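Long-range contacts in putative large adhesion protein (Lap) involved in biofilm formation (Marinobacter hydrocarbonoclasticus ATCC 49840, PDB 6M8M), which binds glucose with the help of calcium through a PA14 domain of a large RTX adhesin, and probably takes part in attachment and biofilm formation: residues Y129-R134 with I190-Q195; G120-Q125 with H173-V178; Y42-Q47 with E68-F73; G88-V93 with P108-D113. One frame throughout, in Å; residues are numbered along the deposited sequence.

How the contacts relate
From the N terminus, contact 3 closes first: strand 38-45 runs out to a calcium site, helix 57-66 follows, and 68-73 comes back to pair with 42-47. Contact 4 then closes the short loop that holds helix 92-96, joining 88-93 to 108-113, and touches contact 3 through Gln47 and Ser112; both reach the same calcium ion. At the far end of the domain, contacts 1 and 2 cross along the chain, since 120-125, 129-134, 173-178 and 190-195 alternate. Contact 2 belongs to the sheet that also includes contact 3, contact 1 to the other sheet, and the two sheets pack together there, Ile190 on Ile177.

Contact 1: Y129-R134 with I190-Q195; sequences YQFRVR and IELREQ
Arg132 and Glu191 lie side by side and point the same way, the guanidinium meeting the carboxylate side-on. Arg132 NE reaches Glu191 OE2 at 2.9 Å and Arg132 NH2 reaches Glu191 OE1 at 3.2 Å, both on the syn side but tilted out of the carboxylate plane. Two residues along, on the same face, Arg193 turns NE and NH2 onto one atom, Gln130 OE1, NH2 at 2.8 Å. With CG anti to the backbone N (chi1 -178°), the extended Gln130 chain runs alongside the arginine; its NE2 goes to Gly162 O. On the other face of these antiparallel strands, Leu192 CD1 sits over the centre of the Phe131 ring, 3.8 Å from the centroid, a CH-pi contact, while Ile190 CG2 comes within 3.5 Å of Phe131 CD1. Backbone bonds join Gln130 to Arg193 and Arg132 to Glu191. The strand pair is thus two-faced: apolar inside, and outside a salt bridge beside a second grip that, Gln130 being neutral, is hydrogen bonding without a counter-charge.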
loop_
_atom_site.group_PDB
_atom_site.type_symbol
_atom_site.label_atom_id
_atom_site.label_comp_id
_atom_site.label_asym_id
_atom_site.label_seq_id
_atom_site.Cartn_x
_atom_site.Cartn_y
_atom_site.Cartn_z
ATOM N N TYR A 129 3.746 11.079 14.673
ATOM C CA TYR A 129 2.744 10.121 14.238
ATOM C C TYR A 129 3.376 8.743 14.114
ATOM O O TYR A 129 4.591 8.576 14.209
ATOM C CB TYR A 129 2.136 10.569 12.898
ATOM C CG TYR A 129 1.496 11.943 12.969
ATOM C CD1 TYR A 129 0.187 12.091 13.391
ATOM C CD2 TYR A 129 2.209 13.087 12.634
ATOM C CE1 TYR A 129 -0.396 13.343 13.476
ATOM C CE2 TYR A 129 1.625 14.343 12.719
ATOM C CZ TYR A 129 0.330 14.464 13.148
ATOM O OH TYR A 129 -0.287 15.712 13.232
ATOM N N GLN A 130 2.542 7.736 13.866
ATOM C CA GLN A 130 3.008 6.358 13.839
ATOM C C GLN A 130 1.994 5.499 13.108
ATOM O O GLN A 130 0.796 5.575 13.382
ATOM C CB GLN A 130 3.185 5.853 15.269
ATOM C CG GLN A 130 3.720 4.452 15.401
ATOM C CD GLN A 130 3.879 4.067 16.855
ATOM O OE1 GLN A 130 3.029 4.385 17.677
ATOM N NE2 GLN A 130 4.972 3.405 17.185
ATOM N N PHE A 131 2.490 4.657 12.202
ATOM C CA PHE A 131 1.668 3.682 11.510
ATOM C C PHE A 131 1.731 2.327 12.209
ATOM O O PHE A 131 2.736 1.958 12.818
ATOM C CB PHE A 131 2.158 3.488 10.075
ATOM C CG PHE A 131 1.884 4.639 9.152
ATOM C CD1 PHE A 131 0.651 4.778 8.555
ATOM C CD2 PHE A 131 2.883 5.546 8.837
ATOM C CE1 PHE A 131 0.413 5.831 7.673
ATOM C CE2 PHE A 131 2.645 6.589 7.958
ATOM C CZ PHE A 131 1.412 6.727 7.372
ATOM N N ARG A 132 0.656 1.565 12.049
ATOM C CA ARG A 132 0.606 0.144 12.379
ATOM C C ARG A 132 -0.018 -0.554 11.181
ATOM O O ARG A 132 -1.022 -0.081 10.646
ATOM C CB ARG A 132 -0.170 -0.127 13.663
ATOM C CG ARG A 132 -0.168 -1.601 14.039
ATOM C CD ARG A 132 -0.722 -1.811 15.428
ATOM N NE ARG A 132 -2.142 -1.550 15.464
ATOM C CZ ARG A 132 -2.906 -1.697 16.542
ATOM N NH1 ARG A 132 -2.364 -2.103 17.686
ATOM N NH2 ARG A 132 -4.200 -1.441 16.472
ATOM N N VAL A 133 0.581 -1.659 10.751
ATOM C CA VAL A 133 0.211 -2.300 9.490
ATOM C C VAL A 133 -0.015 -3.782 9.723
ATOM O O VAL A 133 0.834 -4.448 10.320
ATOM C CB VAL A 133 1.298 -2.107 8.411
ATOM C CG1 VAL A 133 0.877 -2.773 7.100
ATOM C CG2 VAL A 133 1.611 -0.623 8.208
ATOM N N ARG A 134 -1.132 -4.295 9.231
ATOM C CA ARG A 134 -1.359 -5.727 9.147
ATOM C C ARG A 134 -1.337 -6.088 7.664
ATOM O O ARG A 134 -2.107 -5.522 6.874
ATOM C CB ARG A 134 -2.688 -6.135 9.767
ATOM C CG ARG A 134 -2.909 -7.650 9.702
ATOM C CD ARG A 134 -4.104 -8.065 10.536
ATOM N NE ARG A 134 -4.320 -9.508 10.547
ATOM C CZ ARG A 134 -3.667 -10.357 11.321
ATOM N NH1 ARG A 134 -2.731 -9.941 12.150
ATOM N NH2 ARG A 134 -3.958 -11.649 11.250
ATOM N N ILE A 190 -3.806 -0.534 7.007
ATOM C CA ILE A 190 -2.909 0.477 7.539
ATOM C C ILE A 190 -3.688 1.365 8.497
ATOM O O ILE A 190 -4.753 1.891 8.144
ATOM C CB ILE A 190 -2.268 1.312 6.416
ATOM C CG1 ILE A 190 -1.524 0.390 5.455
ATOM C CG2 ILE A 190 -1.350 2.373 6.993
ATOM C CD1 ILE A 190 -0.852 1.078 4.298
ATOM N N GLU A 191 -3.143 1.530 9.698
ATOM C CA GLU A 191 -3.650 2.457 10.692
ATOM C C GLU A 191 -2.613 3.535 10.962
ATOM O O GLU A 191 -1.410 3.301 10.863
ATOM C CB GLU A 191 -3.938 1.745 12.012
ATOM C CG GLU A 191 -5.008 0.689 11.980
ATOM C CD GLU A 191 -4.889 -0.261 13.148
ATOM O OE1 GLU A 191 -5.797 -0.257 14.011
ATOM O OE2 GLU A 191 -3.873 -0.980 13.223
ATOM N N LEU A 192 -3.087 4.712 11.346
ATOM C CA LEU A 192 -2.241 5.848 11.698
ATOM C C LEU A 192 -2.741 6.431 13.008
ATOM O O LEU A 192 -3.953 6.532 13.223
ATOM C CB LEU A 192 -2.327 6.894 10.590
ATOM C CG LEU A 192 -1.517 8.170 10.809
ATOM C CD1 LEU A 192 -0.037 7.906 10.835
ATOM C CD2 LEU A 192 -1.818 9.179 9.697
ATOM N N ARG A 193 -1.813 6.814 13.876
ATOM C CA ARG A 193 -2.163 7.568 15.067
ATOM C C ARG A 193 -1.186 8.711 15.259
ATOM O O ARG A 193 -0.053 8.690 14.776
ATOM C CB ARG A 193 -2.158 6.704 16.320
ATOM C CG ARG A 193 -0.805 6.211 16.749
ATOM C CD ARG A 193 -0.995 5.371 17.978
ATOM N NE ARG A 193 0.208 4.690 18.387
ATOM C CZ ARG A 193 0.293 3.934 19.481
ATOM N NH1 ARG A 193 -0.760 3.801 20.284
ATOM N NH2 ARG A 193 1.419 3.328 19.774
ATOM N N GLU A 194 -1.628 9.709 16.010
ATOM C CA GLU A 194 -0.722 10.658 16.626
ATOM C C GLU A 194 -0.192 10.034 17.904
ATOM O O GLU A 194 -0.887 9.263 18.570
ATOM C CB GLU A 194 -1.459 11.954 16.935
ATOM C CG GLU A 194 -0.547 13.054 17.433
ATOM C CD GLU A 194 -1.219 14.422 17.505
ATOM O OE1 GLU A 194 -2.436 14.515 17.240
ATOM O OE2 GLU A 194 -0.528 15.414 17.819
ATOM N N GLN A 195 1.063 10.322 18.225
ATOM C CA GLN A 195 1.641 9.890 19.490
ATOM C C GLN A 195 0.730 10.293 20.645
ATOM O O GLN A 195 0.279 11.440 20.733
ATOM C CB GLN A 195 3.008 10.551 19.642
ATOM C CG GLN A 195 3.773 10.198 20.910
ATOM C CD GLN A 195 5.060 10.978 20.996
ATOM O OE1 GLN A 195 6.156 10.418 21.031
ATOM N NE2 GLN A 195 4.938 12.285 21.016
#

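Contact 2: G120-Q125 with H173-V178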
loop_
_atom_site.group_PDB
_atom_site.type_symbol
_atom_site.label_atom_id
_atom_site.label_comp_id
_atom_site.label_asym_id
_atom_site.label_seq_id
_atom_site.Cartn_x
_atom_site.Cartn_y
_atom_site.Cartn_z
ATOM N N GLY A 120 0.544 10.014 -1.833
ATOM C CA GLY A 120 -0.193 11.223 -1.565
ATOM C C GLY A 120 0.600 12.103 -0.635
ATOM O O GLY A 120 1.796 11.903 -0.434
ATOM N N ASN A 121 -0.086 13.083 -0.081
ATOM C CA ASN A 121 0.468 13.998 0.906
ATOM C C ASN A 121 -0.352 13.895 2.174
ATOM O O ASN A 121 -1.575 13.795 2.129
ATOM C CB ASN A 121 0.454 15.410 0.361
ATOM C CG ASN A 121 1.401 15.573 -0.807
ATOM O OD1 ASN A 121 2.557 15.172 -0.741
ATOM N ND2 ASN A 121 0.902 16.140 -1.895
ATOM N N LEU A 122 0.337 13.906 3.309
ATOM C CA LEU A 122 -0.324 13.792 4.600
ATOM C C LEU A 122 -0.964 15.122 4.972
ATOM O O LEU A 122 -0.287 16.155 5.045
ATOM C CB LEU A 122 0.677 13.420 5.687
ATOM C CG LEU A 122 1.302 12.028 5.551
ATOM C CD1 LEU A 122 2.409 11.812 6.564
ATOM C CD2 LEU A 122 0.238 10.952 5.697
ATOM N N GLU A 123 -2.253 15.090 5.261
ATOM C CA GLU A 123 -3.005 16.286 5.638
ATOM C C GLU A 123 -3.027 16.359 7.161
ATOM O O GLU A 123 -4.048 16.167 7.820
ATOM C CB GLU A 123 -4.395 16.224 5.030
ATOM C CG GLU A 123 -4.400 16.281 3.506
ATOM C CD GLU A 123 -4.050 17.658 2.968
ATOM O OE1 GLU A 123 -3.789 17.772 1.753
ATOM O OE2 GLU A 123 -4.037 18.643 3.745
ATOM N N LEU A 124 -1.851 16.637 7.719
ATOM C CA LEU A 124 -1.628 16.613 9.152
ATOM C C LEU A 124 -0.913 17.882 9.563
ATOM O O LEU A 124 -0.019 18.346 8.856
ATOM C CB LEU A 124 -0.744 15.436 9.533
ATOM C CG LEU A 124 -1.294 14.048 9.215
ATOM C CD1 LEU A 124 -0.252 12.978 9.487
ATOM C CD2 LEU A 124 -2.542 13.777 10.010
ATOM N N GLN A 125 -1.287 18.400 10.721
ATOM C CA GLN A 125 -0.551 19.480 11.349
ATOM C C GLN A 125 0.778 18.953 11.900
ATOM O O GLN A 125 0.995 17.738 12.053
ATOM C CB GLN A 125 -1.384 20.057 12.491
ATOM C CG GLN A 125 -2.679 20.712 12.060
ATOM C CD GLN A 125 -2.432 21.920 11.209
ATOM O OE1 GLN A 125 -2.267 21.809 10.000
ATOM N NE2 GLN A 125 -2.390 23.091 11.838
ATOM N N HIS A 173 3.968 16.931 2.930
ATOM C CA HIS A 173 4.604 15.774 3.550
ATOM C C HIS A 173 4.209 14.548 2.748
ATOM O O HIS A 173 3.119 13.996 2.916
ATOM C CB HIS A 173 4.188 15.679 5.007
ATOM C CG HIS A 173 4.603 16.872 5.803
ATOM N ND1 HIS A 173 5.924 17.163 6.043
ATOM C CD2 HIS A 173 3.884 17.863 6.379
ATOM C CE1 HIS A 173 6.006 18.278 6.750
ATOM N NE2 HIS A 173 4.782 18.719 6.971
ATOM N N SER A 174 5.107 14.114 1.885
ATOM C CA SER A 174 4.808 13.015 0.993
ATOM C C SER A 174 4.728 11.707 1.762
ATOM O O SER A 174 5.446 11.489 2.742
ATOM C CB SER A 174 5.902 12.906 -0.061
ATOM O OG SER A 174 7.130 12.519 0.546
ATOM N N VAL A 175 3.831 10.840 1.324
ATOM C CA VAL A 175 3.750 9.468 1.798
ATOM C C VAL A 175 3.725 8.549 0.587
ATOM O O VAL A 175 3.035 8.823 -0.401
ATOM C CB VAL A 175 2.545 9.258 2.740
ATOM C CG1 VAL A 175 1.207 9.590 2.070
ATOM C CG2 VAL A 175 2.548 7.839 3.290
ATOM N N GLU A 176 4.537 7.499 0.643
ATOM C CA GLU A 176 4.620 6.503 -0.417
ATOM C C GLU A 176 4.589 5.135 0.223
ATOM O O GLU A 176 5.401 4.844 1.110
ATOM C CB GLU A 176 5.884 6.657 -1.251
ATOM C CG GLU A 176 6.028 5.558 -2.296
ATOM C CD GLU A 176 7.124 5.818 -3.307
ATOM O OE1 GLU A 176 7.309 6.988 -3.705
ATOM O OE2 GLU A 176 7.794 4.841 -3.714
ATOM N N ILE A 177 3.651 4.309 -0.214
ATOM C CA ILE A 177 3.470 2.953 0.288
ATOM C C ILE A 177 3.632 2.004 -0.876
ATOM O O ILE A 177 2.998 2.198 -1.923
ATOM C CB ILE A 177 2.071 2.785 0.902
ATOM C CG1 ILE A 177 1.890 3.757 2.068
ATOM C CG2 ILE A 177 1.821 1.345 1.321
ATOM C CD1 ILE A 177 0.464 4.088 2.355
ATOM N N VAL A 178 4.447 0.973 -0.697
ATOM C CA VAL A 178 4.460 -0.148 -1.631
ATOM C C VAL A 178 4.113 -1.403 -0.842
ATOM O O VAL A 178 4.468 -1.532 0.336
ATOM C CB VAL A 178 5.780 -0.302 -2.410
ATOM C CG1 VAL A 178 6.080 0.955 -3.220
ATOM C CG2 VAL A 178 6.916 -0.655 -1.491
HETATM O O HOH W 1 1.170 17.623 3.374
#
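A water molecule takes over where the pairing of Leu122 with His173 runs out of direct bonds. Leu122 N donates to His173 O at 2.8 Å, but in the other direction water 1 stands between the chains, accepting from His173 N at 2.9 Å and donating to Leu122 O at 2.7 Å. The strands are splaying here: the short axes of 120-122 and 174-178 run 125° apart in direction, well away from a flat antiparallel run. Behind this point the pairing is regular. Gly120 and Val175 form an antiparallel hydrogen-bonded pair, with Val175 N at 2.9 Å from Gly120 O, and between that pair and Leu122 lies the non-hydrogen-bonded pair of Asn121 and Ser174.

Val175 lays one methyl on the backbone of Gly120. Its CG1 lies between its own backbone N and carbonyl carbon (chi1 59°) and approaches Gly120 O to 3.5 Å. Leu122 CD2 meets the same Val175 CG1 at 4.0 Å, the two side chains crossing at about a right angle. Beyond Leu122 the chain leaves its partner through an inverse gamma turn centred on Glu123.

The contact ends one pairing of the larger sheet. Strand 139-143 flanks strand 174-181 on its other side, where Asn144 bonds both His173 ND1 and the backbone of Ser174, and Ile141 packs on Val175. Strand 207-209 borders 113-122, with Ser208 bonded to Asn121.

Contact 3: Y42-Q47 with E68-F73; sequences YYAYAQ and EADATF. With CA (calcium ion), chain D.
The Tyr43 ring lies with one face against Ala69, whose CA stands 3.9 Å from the ring centroid, displaced toward the rim in a CH-pi contact. Ala69 CB adds a 4.0 Å approach to Tyr43 CZ. With CG beside the backbone N (chi1 -61°), the ring is laid along the incoming 68-73 chain, and Ile64 of helix 57-66 packs on it too. Water 2 accepts from Ala69 N and makes a weak bond to Tyr43 OH.

Next to the ring the backbone forms a classic beta bulge, in which Asp70 and Ala71 both face Tyr42. Tyr42 N donates to Ala71 O at 2.9 Å, while Tyr42 O receives Asp70 N at 2.8 Å and, weakly, Ala71 N. The bulge turns the Asp70 side chain along strand 42-45, so that Asp70 OD2 accepts from Ala44 N at 2.8 Å, on the anti side and 30° out of the carboxylate plane. The carboxylate thus stands in for a backbone carbonyl where main-chain pairing has stopped. Water 3 lies near both Asp70 OD2 and Ala44 O.

Just past the end of that strand, Gln47 OE1 binds a calcium ion at 2.3 Å, with Asn53, Asp113, Gln182 and a water. Segment 42-47 thus receives a carboxylate at Ala44 and supplies an amide oxygen to calcium. Glu109 lies close to Asp70, but the Ala44 N-H and a sodium ion about 5 Å from the Asp70 side chain probably offset its charge and keep Asp70 ionised.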
loop_
_atom_site.group_PDB
_atom_site.type_symbol
_atom_site.label_atom_id
_atom_site.label_comp_id
_atom_site.label_asym_id
_atom_site.label_seq_id
_atom_site.Cartn_x
_atom_site.Cartn_y
_atom_site.Cartn_z
ATOM N N TYR A 42 -1.855 -0.349 -9.366
ATOM C CA TYR A 42 -1.828 -1.807 -9.281
ATOM C C TYR A 42 -0.959 -2.339 -10.411
ATOM O O TYR A 42 -1.138 -1.936 -11.570
ATOM C CB TYR A 42 -3.242 -2.375 -9.412
ATOM C CG TYR A 42 -3.300 -3.879 -9.382
ATOM C CD1 TYR A 42 -3.182 -4.631 -10.546
ATOM C CD2 TYR A 42 -3.453 -4.560 -8.182
ATOM C CE1 TYR A 42 -3.224 -6.019 -10.508
ATOM C CE2 TYR A 42 -3.517 -5.931 -8.137
ATOM C CZ TYR A 42 -3.386 -6.656 -9.294
ATOM O OH TYR A 42 -3.468 -8.019 -9.208
ATOM N N TYR A 43 -0.054 -3.259 -10.085
ATOM C CA TYR A 43 0.838 -3.895 -11.044
ATOM C C TYR A 43 0.666 -5.404 -10.965
ATOM O O TYR A 43 0.836 -6.007 -9.899
ATOM C CB TYR A 43 2.300 -3.570 -10.734
ATOM C CG TYR A 43 2.639 -2.113 -10.799
ATOM C CD1 TYR A 43 2.315 -1.256 -9.769
ATOM C CD2 TYR A 43 3.282 -1.583 -11.904
ATOM C CE1 TYR A 43 2.619 0.104 -9.850
ATOM C CE2 TYR A 43 3.581 -0.262 -11.992
ATOM C CZ TYR A 43 3.249 0.580 -10.978
ATOM O OH TYR A 43 3.578 1.912 -11.144
ATOM N N ALA A 44 0.369 -6.011 -12.106
ATOM C CA ALA A 44 0.378 -7.456 -12.261
ATOM C C ALA A 44 1.815 -7.902 -12.476
ATOM O O ALA A 44 2.537 -7.307 -13.279
ATOM C CB ALA A 44 -0.450 -7.828 -13.484
ATOM N N TYR A 45 2.255 -8.901 -11.734
ATOM C CA TYR A 45 3.604 -9.440 -11.878
ATOM C C TYR A 45 3.483 -10.935 -12.116
ATOM O O TYR A 45 2.831 -11.638 -11.341
ATOM C CB TYR A 45 4.413 -9.148 -10.624
ATOM C CG TYR A 45 5.835 -9.685 -10.631
ATOM C CD1 TYR A 45 6.096 -11.009 -10.321
ATOM C CD2 TYR A 45 6.913 -8.864 -10.904
ATOM C CE1 TYR A 45 7.395 -11.504 -10.295
ATOM C CE2 TYR A 45 8.212 -9.353 -10.878
ATOM C CZ TYR A 45 8.440 -10.667 -10.560
ATOM O OH TYR A 45 9.746 -11.131 -10.504
ATOM N N ALA A 46 4.096 -11.409 -13.196
ATOM C CA ALA A 46 4.023 -12.807 -13.612
ATOM C C ALA A 46 5.324 -13.499 -13.237
ATOM O O ALA A 46 6.352 -13.306 -13.892
ATOM C CB ALA A 46 3.786 -12.893 -15.119
ATOM N N GLN A 47 5.285 -14.317 -12.191
ATOM C CA GLN A 47 6.469 -15.069 -11.808
ATOM C C GLN A 47 6.832 -16.011 -12.946
ATOM O O GLN A 47 5.982 -16.740 -13.457
ATOM C CB GLN A 47 6.187 -15.857 -10.531
ATOM C CG GLN A 47 7.387 -16.631 -10.016
ATOM C CD GLN A 47 7.182 -17.128 -8.610
ATOM O OE1 GLN A 47 6.488 -16.485 -7.811
ATOM N NE2 GLN A 47 7.816 -18.239 -8.266
ATOM N N GLU A 68 4.540 0.728 -16.213
ATOM C CA GLU A 68 3.352 1.516 -15.949
ATOM C C GLU A 68 2.311 0.624 -15.285
ATOM O O GLU A 68 2.214 -0.577 -15.557
ATOM C CB GLU A 68 2.785 2.149 -17.216
ATOM C CG GLU A 68 1.666 3.142 -16.921
ATOM C CD GLU A 68 1.408 4.085 -18.072
ATOM O OE1 GLU A 68 0.232 4.442 -18.302
ATOM O OE2 GLU A 68 2.384 4.467 -18.747
ATOM N N ALA A 69 1.547 1.226 -14.396
ATOM C CA ALA A 69 0.535 0.486 -13.665
ATOM C C ALA A 69 -0.470 -0.131 -14.621
ATOM O O ALA A 69 -0.849 0.478 -15.630
ATOM C CB ALA A 69 -0.187 1.446 -12.724
ATOM N N ASP A 70 -0.925 -1.324 -14.290
ATOM C CA ASP A 70 -1.987 -1.974 -15.039
ATOM C C ASP A 70 -3.370 -1.429 -14.724
ATOM O O ASP A 70 -4.281 -1.575 -15.545
ATOM C CB ASP A 70 -1.927 -3.470 -14.772
ATOM C CG ASP A 70 -0.637 -4.080 -15.281
ATOM O OD1 ASP A 70 -0.465 -4.162 -16.521
ATOM O OD2 ASP A 70 0.242 -4.428 -14.466
ATOM N N ALA A 71 -3.554 -0.810 -13.568
ATOM C CA ALA A 71 -4.785 -0.107 -13.252
ATOM C C ALA A 71 -4.445 0.924 -12.194
ATOM O O ALA A 71 -3.468 0.778 -11.454
ATOM C CB ALA A 71 -5.870 -1.050 -12.732
ATOM N N THR A 72 -5.253 1.972 -12.132
ATOM C CA THR A 72 -5.175 2.957 -11.067
ATOM C C THR A 72 -6.484 2.951 -10.290
ATOM O O THR A 72 -7.502 2.432 -10.758
ATOM C CB THR A 72 -4.902 4.355 -11.616
ATOM O OG1 THR A 72 -5.969 4.771 -12.466
ATOM C CG2 THR A 72 -3.603 4.391 -12.384
ATOM N N PHE A 73 -6.449 3.521 -9.097
ATOM C CA PHE A 73 -7.618 3.608 -8.233
ATOM C C PHE A 73 -7.369 4.722 -7.232
ATOM O O PHE A 73 -6.323 5.380 -7.263
ATOM C CB PHE A 73 -7.952 2.267 -7.578
ATOM C CG PHE A 73 -6.924 1.765 -6.582
ATOM C CD1 PHE A 73 -5.791 1.075 -6.997
ATOM C CD2 PHE A 73 -7.114 1.952 -5.222
ATOM C CE1 PHE A 73 -4.873 0.595 -6.077
ATOM C CE2 PHE A 73 -6.199 1.485 -4.306
ATOM C CZ PHE A 73 -5.075 0.804 -4.732
HETATM CA CA CA D . 4.843 -15.685 -6.436
HETATM O O HOH W 2 1.981 3.983 -13.323
HETATM O O HOH W 3 1.756 -6.331 -15.908
HETATM O O HOH W 4 5.033 -17.575 -4.869
#

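Contact 4: G88-V93 with P108-D113; sequences GGNGKV and PENSSD. With CA (calcium ion), chain C; CA (calcium ion), chain D.
Gly88 presses its backbone straight onto Ser111, the two main chains in direct contact, with Gly88 CA only 3.2 Å from Ser111 O. Ser111 N donates to Gly88 O at 2.8 Å, the donor tilted 34° from the carbonyl plane. A second dry contact is made where Val93 CG1 and Pro108 CG reach toward each other tip to tip, and Tyr42 lies against both.

The calcium side is looser and full of water. Asn110 ND2 donates to Asn90 OD1 at 3.0 Å, the two amides turned 74° to each other. With its CG anti to the carbonyl carbon (chi1 -59°), Asn110 can offer OD1 to the calcium ion at 2.4 Å while ND2 faces Asn90. Pro108 O and Asp107 OD1 also bind this ion, and four waters complete its shell. One of them, water 6, donates to Asn90 OD1 and accepts from Gly91 N, so the 88-93 chain meets the metal through its second shell.

Asp113, at the end of the segment, holds the other calcium ion through both carboxylate oxygens, and Ser112 OG steadies Asp113 OD1 at 2.7 Å. The loop 108-113 thus gives neutral oxygens, Pro108 O and Asn110 OD1, to one ion and a bidentate carboxylate to the other.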
loop_
_atom_site.group_PDB
_atom_site.type_symbol
_atom_site.label_atom_id
_atom_site.label_comp_id
_atom_site.label_asym_id
_atom_site.label_seq_id
_atom_site.Cartn_x
_atom_site.Cartn_y
_atom_site.Cartn_z
ATOM N N GLY A 88 -3.619 -11.506 -7.440
ATOM C CA GLY A 88 -3.667 -11.433 -8.880
ATOM C C GLY A 88 -4.645 -12.364 -9.560
ATOM O O GLY A 88 -4.716 -12.385 -10.793
ATOM N N GLY A 89 -5.411 -13.134 -8.812
ATOM C CA GLY A 89 -6.375 -14.034 -9.410
ATOM C C GLY A 89 -7.582 -13.313 -9.974
ATOM O O GLY A 89 -7.866 -12.161 -9.666
ATOM N N ASN A 90 -8.344 -14.023 -10.809
ATOM C CA ASN A 90 -9.513 -13.429 -11.449
ATOM C C ASN A 90 -10.463 -12.857 -10.400
ATOM O O ASN A 90 -10.860 -13.552 -9.464
ATOM C CB ASN A 90 -10.222 -14.485 -12.301
ATOM C CG ASN A 90 -11.112 -13.873 -13.383
ATOM O OD1 ASN A 90 -10.734 -12.950 -14.092
ATOM N ND2 ASN A 90 -12.301 -14.445 -13.542
ATOM N N GLY A 91 -10.818 -11.586 -10.562
ATOM C CA GLY A 91 -11.732 -10.905 -9.673
ATOM C C GLY A 91 -11.178 -10.545 -8.316
ATOM O O GLY A 91 -11.895 -9.953 -7.510
ATOM N N LYS A 92 -9.923 -10.874 -8.027
ATOM C CA LYS A 92 -9.445 -10.796 -6.647
ATOM C C LYS A 92 -9.082 -9.378 -6.213
ATOM O O LYS A 92 -9.366 -8.998 -5.072
ATOM C CB LYS A 92 -8.300 -11.794 -6.420
ATOM C CG LYS A 92 -8.752 -13.246 -6.490
ATOM C CD LYS A 92 -9.587 -13.608 -5.257
ATOM C CE LYS A 92 -10.250 -14.972 -5.364
ATOM N NZ LYS A 92 -9.318 -16.048 -5.746
ATOM N N VAL A 93 -8.479 -8.565 -7.080
ATOM C CA VAL A 93 -8.166 -7.204 -6.659
ATOM C C VAL A 93 -9.460 -6.442 -6.401
ATOM O O VAL A 93 -9.534 -5.616 -5.484
ATOM C CB VAL A 93 -7.227 -6.470 -7.639
ATOM C CG1 VAL A 93 -7.846 -6.269 -8.998
ATOM C CG2 VAL A 93 -6.810 -5.133 -7.037
ATOM N N PRO A 108 -7.484 -5.149 -14.289
ATOM C CA PRO A 108 -6.138 -5.482 -14.761
ATOM C C PRO A 108 -6.009 -6.967 -15.056
ATOM O O PRO A 108 -6.758 -7.794 -14.548
ATOM C CB PRO A 108 -5.243 -5.070 -13.592
ATOM C CG PRO A 108 -6.118 -5.238 -12.393
ATOM C CD PRO A 108 -7.527 -4.896 -12.837
ATOM N N GLU A 109 -5.037 -7.302 -15.892
ATOM C CA GLU A 109 -4.782 -8.700 -16.201
ATOM C C GLU A 109 -4.488 -9.478 -14.928
ATOM O O GLU A 109 -3.988 -8.928 -13.941
ATOM C CB GLU A 109 -3.606 -8.808 -17.172
ATOM C CG GLU A 109 -2.280 -8.414 -16.567
ATOM C CD GLU A 109 -1.219 -8.108 -17.614
ATOM O OE1 GLU A 109 -1.279 -7.021 -18.233
ATOM O OE2 GLU A 109 -0.325 -8.949 -17.820
ATOM N N ASN A 110 -4.834 -10.756 -14.950
ATOM C CA ASN A 110 -4.563 -11.644 -13.830
ATOM C C ASN A 110 -3.111 -12.126 -13.855
ATOM O O ASN A 110 -2.473 -12.195 -14.908
ATOM C CB ASN A 110 -5.486 -12.852 -13.902
ATOM C CG ASN A 110 -6.952 -12.463 -13.880
ATOM O OD1 ASN A 110 -7.327 -11.430 -13.324
ATOM N ND2 ASN A 110 -7.787 -13.274 -14.498
ATOM N N SER A 111 -2.583 -12.462 -12.677
ATOM C CA SER A 111 -1.196 -12.878 -12.579
ATOM C C SER A 111 -0.958 -13.616 -11.272
ATOM O O SER A 111 -1.798 -13.627 -10.373
ATOM C CB SER A 111 -0.256 -11.677 -12.673
ATOM O OG SER A 111 -0.506 -10.753 -11.619
ATOM N N SER A 112 0.231 -14.209 -11.167
ATOM C CA SER A 112 0.604 -14.970 -9.981
ATOM C C SER A 112 0.819 -14.072 -8.772
ATOM O O SER A 112 0.482 -14.454 -7.643
ATOM C CB SER A 112 1.874 -15.772 -10.272
ATOM O OG SER A 112 2.962 -14.927 -10.602
ATOM N N ASP A 113 1.441 -12.914 -8.976
ATOM C CA ASP A 113 1.866 -12.005 -7.926
ATOM C C ASP A 113 1.269 -10.635 -8.224
ATOM O O ASP A 113 0.868 -10.337 -9.351
ATOM C CB ASP A 113 3.393 -11.888 -7.873
ATOM C CG ASP A 113 4.110 -13.202 -7.511
ATOM O OD1 ASP A 113 3.834 -14.262 -8.128
ATOM O OD2 ASP A 113 4.973 -13.183 -6.606
HETATM CA CA CA C . -8.200 -9.242 -13.381
HETATM CA CA CA D . 4.843 -15.685 -6.436
HETATM O O HOH W 5 -1.080 -12.468 -6.360
HETATM O O HOH W 6 -10.421 -10.334 -13.336
HETATM O O HOH W 7 -8.944 -9.080 -11.105
HETATM O O HOH W 8 -6.240 -8.809 -11.990
HETATM O O HOH W 9 -8.518 -9.840 -15.679
HETATM O O HOH W 4 5.033 -17.575 -4.869
#